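Thioredoxin-like protein (Klebsiella pneumoniae subsp. pneumoniae MGH 78578, PDB 3TY1) is of uncharacterised function but probably binds carbohydrate, having the supersandwich fold of the galactose mutarotase clan to which aldose 1-epimerases belong. Local coordinates at residues K49-H54 and L63-G68; M69-I74 and N111-R116. All blocks are in the same frame, centred on the assembly; numbering follows the deposited sequence. Where two conformers were deposited one is given.

Contact 1: residues K49-H54 and L63-G68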
loop_
_atom_site.group_PDB
_atom_site.type_symbol
_atom_site.label_atom_id
_atom_site.label_comp_id
_atom_site.label_asym_id
_atom_site.label_seq_id
_atom_site.Cartn_x
_atom_site.Cartn_y
_atom_site.Cartn_z
ATOM N N LYS A 49 0.952 14.351 -6.593
ATOM C CA LYS A 49 0.821 15.596 -7.348
ATOM C C LYS A 49 0.163 16.708 -6.527
ATOM O O LYS A 49 -0.692 16.442 -5.667
ATOM C CB LYS A 49 -0.033 15.351 -8.547
ATOM C CG LYS A 49 0.506 14.390 -9.589
ATOM C CD LYS A 49 -0.552 14.102 -10.666
ATOM C CE LYS A 49 -1.615 13.068 -10.200
ATOM N NZ LYS A 49 -2.709 12.881 -11.186
ATOM N N ILE A 50 0.578 17.939 -6.800
ATOM C CA ILE A 50 -0.124 19.136 -6.351
ATOM C C ILE A 50 -0.509 19.940 -7.581
ATOM O O ILE A 50 0.166 19.863 -8.638
ATOM C CB ILE A 50 0.667 20.027 -5.346
ATOM C CG1 ILE A 50 2.021 20.445 -5.874
ATOM C CG2 ILE A 50 0.759 19.304 -3.983
ATOM C CD1 ILE A 50 2.696 21.511 -5.006
ATOM N N LEU A 51 -1.609 20.678 -7.450
ATOM C CA LEU A 51 -2.099 21.522 -8.527
ATOM C C LEU A 51 -2.429 22.853 -7.874
ATOM O O LEU A 51 -3.216 22.901 -6.912
ATOM C CB LEU A 51 -3.296 20.866 -9.210
ATOM C CG LEU A 51 -4.065 21.608 -10.290
ATOM C CD1 LEU A 51 -3.180 21.984 -11.438
ATOM C CD2 LEU A 51 -5.261 20.671 -10.785
ATOM N N THR A 52 -1.821 23.917 -8.381
ATOM C CA THR A 52 -1.895 25.217 -7.768
ATOM C C THR A 52 -2.343 26.308 -8.729
ATOM O O THR A 52 -1.802 26.435 -9.835
ATOM C CB THR A 52 -0.493 25.617 -7.241
ATOM O OG1 THR A 52 0.034 24.562 -6.393
ATOM C CG2 THR A 52 -0.599 26.940 -6.462
ATOM N N ILE A 53 -3.292 27.125 -8.297
ATOM C CA ILE A 53 -3.596 28.380 -8.958
ATOM C C ILE A 53 -2.759 29.461 -8.251
ATOM O O ILE A 53 -2.976 29.726 -7.070
ATOM C CB ILE A 53 -5.062 28.786 -8.827
ATOM C CG1 ILE A 53 -5.963 27.730 -9.492
ATOM C CG2 ILE A 53 -5.227 30.245 -9.433
ATOM C CD1 ILE A 53 -7.507 27.911 -9.188
ATOM N N HIS A 54 -1.795 30.047 -8.958
ATOM C CA HIS A 54 -0.971 31.118 -8.394
ATOM C C HIS A 54 -1.547 32.448 -8.855
ATOM O O HIS A 54 -1.682 32.676 -10.049
ATOM C CB HIS A 54 0.465 31.067 -8.897
ATOM C CG HIS A 54 1.224 29.828 -8.527
ATOM N ND1 HIS A 54 1.969 29.727 -7.362
ATOM C CD2 HIS A 54 1.401 28.651 -9.193
ATOM C CE1 HIS A 54 2.562 28.542 -7.325
ATOM N NE2 HIS A 54 2.239 27.868 -8.422
ATOM N N LEU A 63 -4.091 22.423 -4.316
ATOM C CA LEU A 63 -4.842 21.189 -4.044
ATOM C C LEU A 63 -4.022 19.993 -4.487
ATOM O O LEU A 63 -3.045 20.168 -5.183
ATOM C CB LEU A 63 -6.214 21.245 -4.661
ATOM C CG LEU A 63 -6.497 21.399 -6.120
ATOM C CD1 LEU A 63 -6.330 19.991 -6.752
ATOM C CD2 LEU A 63 -7.900 21.898 -6.354
ATOM N N SER A 64 -4.413 18.794 -4.074
ATOM C CA SER A 64 -3.708 17.581 -4.443
ATOM C C SER A 64 -4.608 16.572 -5.151
ATOM O O SER A 64 -5.465 15.966 -4.510
ATOM C CB SER A 64 -3.064 16.931 -3.220
ATOM O OG SER A 64 -2.458 15.735 -3.657
ATOM N N PRO A 65 -4.400 16.356 -6.468
ATOM C CA PRO A 65 -5.151 15.333 -7.183
ATOM C C PRO A 65 -4.891 13.907 -6.707
ATOM O O PRO A 65 -5.739 13.033 -6.863
ATOM C CB PRO A 65 -4.659 15.503 -8.613
ATOM C CG PRO A 65 -4.289 16.977 -8.674
ATOM C CD PRO A 65 -3.635 17.202 -7.409
ATOM N N THR A 66 -3.707 13.647 -6.169
ATOM C CA THR A 66 -3.383 12.348 -5.618
ATOM C C THR A 66 -4.207 12.049 -4.370
ATOM O O THR A 66 -4.510 10.884 -4.092
ATOM C CB THR A 66 -1.891 12.324 -5.282
ATOM O OG1 THR A 66 -1.185 12.642 -6.475
ATOM C CG2 THR A 66 -1.430 10.946 -4.770
ATOM N N ARG A 67 -4.511 13.106 -3.593
ATOM C CA ARG A 67 -5.248 12.999 -2.332
ATOM C C ARG A 67 -6.672 13.559 -2.476
ATOM O O ARG A 67 -7.031 14.548 -1.843
ATOM C CB ARG A 67 -4.448 13.708 -1.226
ATOM C CG ARG A 67 -3.034 13.064 -0.980
ATOM C CD ARG A 67 -2.282 13.691 0.177
ATOM N NE ARG A 67 -3.082 13.599 1.393
ATOM C CZ ARG A 67 -3.338 12.501 2.093
ATOM N NH1 ARG A 67 -2.780 11.313 1.774
ATOM N NH2 ARG A 67 -4.185 12.597 3.129
ATOM N N GLY A 68 -7.418 12.982 -3.430
ATOM C CA GLY A 68 -8.870 13.212 -3.622
ATOM C C GLY A 68 -9.296 14.633 -3.932
ATOM O O GLY A 68 -10.432 14.988 -3.711
#
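L51 and L63 face each other as an antiparallel hydrogen-bonded pair, and their backbones satisfy one another in both directions: L51 N donates to L63 O over 2.7 Å and L63 N to L51 O over 2.8 Å, both nearly straight at the hydrogen. From P65 on, itself without an N-H, the segment no longer offers regular backbone partners. Side chains then take over the work of the backbone. S64 OG donates to K49 O at 2.8 Å and arrives almost head-on, with a C=O...donor angle of 176°; because chi1 of 177° sets OG opposite the serine's own N, the hydroxyl reaches across to the neighbouring strand. OG in turn weakly accepts from R67 N. One residue past the proline, T66 OG1 accepts from K49 N at 2.7 Å. Both polar backbone atoms of K49 are therefore held by hydroxyls, which stand in for backbone partners where 63-68 departs from its neighbour. This is the end of the beta hairpin formed by strands 49-55 and 60-64, in the middle of a six-stranded antiparallel sheet; I50 uses its backbone on the other side, bonding to K38 of strand 33-39. The carbonyl of L63 is met a second time, by a CA-H...O contact from I50 CA at 3.3 Å. Apolar atoms fill in on the face that carries the two leucines: L51 CB lies 4.0 Å from L63 CD1 and equally near P65 CG, while I161 of strand 159-169 covers L51. The K49 side chain crosses T66 at about a right angle, CB passing 3.6 Å from OG1, and bends at its third torsion before its ammonium group forms a salt bridge with D15.

Contact 2: residues M69-I74 and N111-R116; sequences MNLLRI and NEMMVR
L71 and M114 pack against each other where the segments pair, CB to CB at 3.8 Å, with CD1 of the leucine also against that methionine carbon. The backbone beneath them is firm: L71 N donates to M114 O, and M114 N returns a bond to L71 O, each 2.9 Å long. M113 and M114 together sit opposite the single residue L71, which makes a classic beta bulge, and the extra residue gives L71 O a second, weak bond from M113 N. The chain of M113 (selenomethionine, like M69 and M114) starts out opposite its own N, chi1 -179°, then bends so that SE rests 3.8 Å from I74 CG1; F190 of strand 189-198 lies against L71 and I74. Equally tight, L72 CD2 sits 3.6 Å from E112 CG, and N70 ND2 donates to E112 OE2 at 2.8 Å from above the carboxylate plane, the two flat groups standing 79° apart.

The loose side is the end where L72 and N111 are partly exposed: a water lies within bonding distance of both L72 O and N111 O, though it cannot serve every acceptor around it at once. The R116 end is buried but water-mediated. Its guanidinium receives M69 O at the edge through a weak bond from NH1, with M114 CE 3.4 Å above one face, offset toward the rim; one water links M69 O to NH2. E112 OE2 also pairs with R67, and R116 NE with D194. Each buried charge thus has an opposite charge as well as neutral partners, and N70 interlocks the two pairings: ND2 holds E112 directly, while OD1 takes a weak bond from R116 N and reaches the guanidinium NH1 through a second water.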
loop_
_atom_site.group_PDB
_atom_site.type_symbol
_atom_site.label_atom_id
_atom_site.label_comp_id
_atom_site.label_asym_id
_atom_site.label_seq_id
_atom_site.Cartn_x
_atom_site.Cartn_y
_atom_site.Cartn_z
HETATM N N MSE A 69 -8.365 15.429 -4.449
HETATM C CA MSE A 69 -8.583 16.864 -4.678
HETATM C C MSE A 69 -8.781 17.660 -3.383
HETATM O O MSE A 69 -9.337 18.777 -3.398
HETATM C CB MSE A 69 -9.717 17.118 -5.673
HETATM C CG MSE A 69 -9.703 16.300 -6.923
HETATM SE SE MSE A 69 -8.346 16.686 -8.180
HETATM C CE MSE A 69 -8.865 18.490 -8.810
ATOM N N ASN A 70 -8.266 17.134 -2.277
ATOM C CA ASN A 70 -8.235 17.880 -1.013
ATOM C C ASN A 70 -7.520 19.207 -1.252
ATOM O O ASN A 70 -6.552 19.288 -2.047
ATOM C CB ASN A 70 -7.377 17.137 0.038
ATOM C CG ASN A 70 -8.036 15.908 0.651
ATOM O OD1 ASN A 70 -9.240 15.646 0.474
ATOM N ND2 ASN A 70 -7.200 15.109 1.393
ATOM N N LEU A 71 -7.920 20.223 -0.494
ATOM C CA LEU A 71 -7.348 21.542 -0.573
ATOM C C LEU A 71 -6.258 21.572 0.487
ATOM O O LEU A 71 -6.496 21.332 1.669
ATOM C CB LEU A 71 -8.383 22.645 -0.338
ATOM C CG LEU A 71 -9.696 22.577 -1.168
ATOM C CD1 LEU A 71 -10.559 23.783 -0.854
ATOM C CD2 LEU A 71 -9.404 22.460 -2.664
ATOM N N LEU A 72 -5.046 21.888 0.061
ATOM C CA LEU A 72 -3.918 21.890 0.998
ATOM C C LEU A 72 -3.750 23.221 1.730
ATOM O O LEU A 72 -3.553 23.267 2.948
ATOM C CB LEU A 72 -2.627 21.587 0.248
ATOM C CG LEU A 72 -2.482 20.223 -0.464
ATOM C CD1 LEU A 72 -1.010 19.931 -0.811
ATOM C CD2 LEU A 72 -3.022 19.083 0.276
ATOM N N ARG A 73 -3.880 24.298 0.975
ATOM C CA ARG A 73 -3.616 25.630 1.497
ATOM C C ARG A 73 -4.180 26.698 0.572
ATOM O O ARG A 73 -4.244 26.540 -0.654
ATOM C CB ARG A 73 -2.105 25.836 1.714
ATOM C CG ARG A 73 -1.700 27.167 2.315
ATOM C CD ARG A 73 -0.137 27.231 2.442
ATOM N NE ARG A 73 0.339 26.432 3.567
ATOM C CZ ARG A 73 1.621 26.155 3.827
ATOM N NH1 ARG A 73 2.596 26.581 3.030
ATOM N NH2 ARG A 73 1.918 25.442 4.897
ATOM N N ILE A 74 -4.669 27.769 1.208
ATOM C CA ILE A 74 -5.203 28.950 0.519
ATOM C C ILE A 74 -4.462 30.137 1.120
ATOM O O ILE A 74 -4.479 30.276 2.327
ATOM C CB ILE A 74 -6.679 29.140 0.752
ATOM C CG1 ILE A 74 -7.509 27.847 0.543
ATOM C CG2 ILE A 74 -7.196 30.315 -0.115
ATOM C CD1 ILE A 74 -7.551 27.392 -0.882
ATOM N N ASN A 111 -2.787 16.899 6.865
ATOM C CA ASN A 111 -2.263 18.251 6.961
ATOM C C ASN A 111 -3.032 19.328 6.167
ATOM O O ASN A 111 -2.613 20.477 6.106
ATOM C CB ASN A 111 -0.801 18.237 6.559
ATOM C CG ASN A 111 -0.599 17.803 5.118
ATOM O OD1 ASN A 111 -1.546 17.831 4.284
ATOM N ND2 ASN A 111 0.654 17.478 4.792
ATOM N N GLU A 112 -4.202 18.967 5.665
ATOM C CA GLU A 112 -4.902 19.783 4.698
ATOM C C GLU A 112 -5.843 20.820 5.320
ATOM O O GLU A 112 -6.317 20.677 6.431
ATOM C CB GLU A 112 -5.702 18.863 3.758
ATOM C CG GLU A 112 -4.891 17.815 3.030
ATOM C CD GLU A 112 -4.885 16.417 3.674
ATOM O OE1 GLU A 112 -4.930 16.293 4.917
ATOM O OE2 GLU A 112 -4.832 15.436 2.921
HETATM N N MSE A 113 -6.087 21.855 4.534
HETATM C CA MSE A 113 -7.037 22.895 4.801
HETATM C C MSE A 113 -8.470 22.374 4.584
HETATM O O MSE A 113 -9.377 22.788 5.305
HETATM C CB MSE A 113 -6.736 24.102 3.913
HETATM C CG MSE A 113 -7.655 25.271 4.108
HETATM SE SE MSE A 113 -9.184 25.325 2.873
HETATM C CE MSE A 113 -10.468 25.528 4.120
HETATM N N MSE A 114 -8.692 21.509 3.592
HETATM C CA MSE A 114 -10.051 20.928 3.386
HETATM C C MSE A 114 -9.943 19.469 2.909
HETATM O O MSE A 114 -9.406 19.216 1.846
HETATM C CB MSE A 114 -10.901 21.799 2.419
HETATM C CG MSE A 114 -12.431 21.709 2.578
HETATM SE SE MSE A 114 -13.105 19.964 2.094
HETATM C CE MSE A 114 -12.730 20.038 0.181
ATOM N N VAL A 115 -10.422 18.537 3.735
ATOM C CA VAL A 115 -10.487 17.124 3.411
ATOM C C VAL A 115 -11.936 16.680 3.244
ATOM O O VAL A 115 -12.739 16.930 4.127
ATOM C CB VAL A 115 -9.917 16.237 4.537
ATOM C CG1 VAL A 115 -9.978 14.748 4.078
ATOM C CG2 VAL A 115 -8.522 16.652 4.875
ATOM N N ARG A 116 -12.277 16.037 2.123
ATOM C CA ARG A 116 -13.611 15.440 1.988
ATOM C C ARG A 116 -13.554 14.134 2.769
ATOM O O ARG A 116 -12.842 13.223 2.377
ATOM C CB ARG A 116 -13.950 15.209 0.522
ATOM C CG ARG A 116 -14.201 16.524 -0.229
ATOM C CD ARG A 116 -14.341 16.337 -1.756
ATOM N NE ARG A 116 -14.524 17.610 -2.475
ATOM C CZ ARG A 116 -13.523 18.402 -2.888
ATOM N NH1 ARG A 116 -12.286 18.102 -2.605
ATOM N NH2 ARG A 116 -13.773 19.531 -3.574
HETATM O O HOH W 1 -11.332 20.401 -4.815
HETATM O O HOH W 2 -11.211 15.859 -1.249
HETATM O O HOH W 3 -3.128 23.267 5.729
#

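Contact 1 closes before contact 2 opens along the chain, and their centres lie 9 Å apart. Strands 60-64 and 70-76 are neighbours in the six-stranded antiparallel sheet, so the 63-68 segment and the 69-74 segment run directly on from each other through the turn between those strands. Contact 1 stays inside that sheet, whereas contact 2 carries it across to strand 114-119, which belongs to the mixed eight-stranded sheet. A probable hydrogen bond from S64 N to N70 O, 3.0 Å long, ties the two together, as does packing of L63 on M69. A local hairpin and a connection between sheets thus form one continuous buried region of the supersandwich.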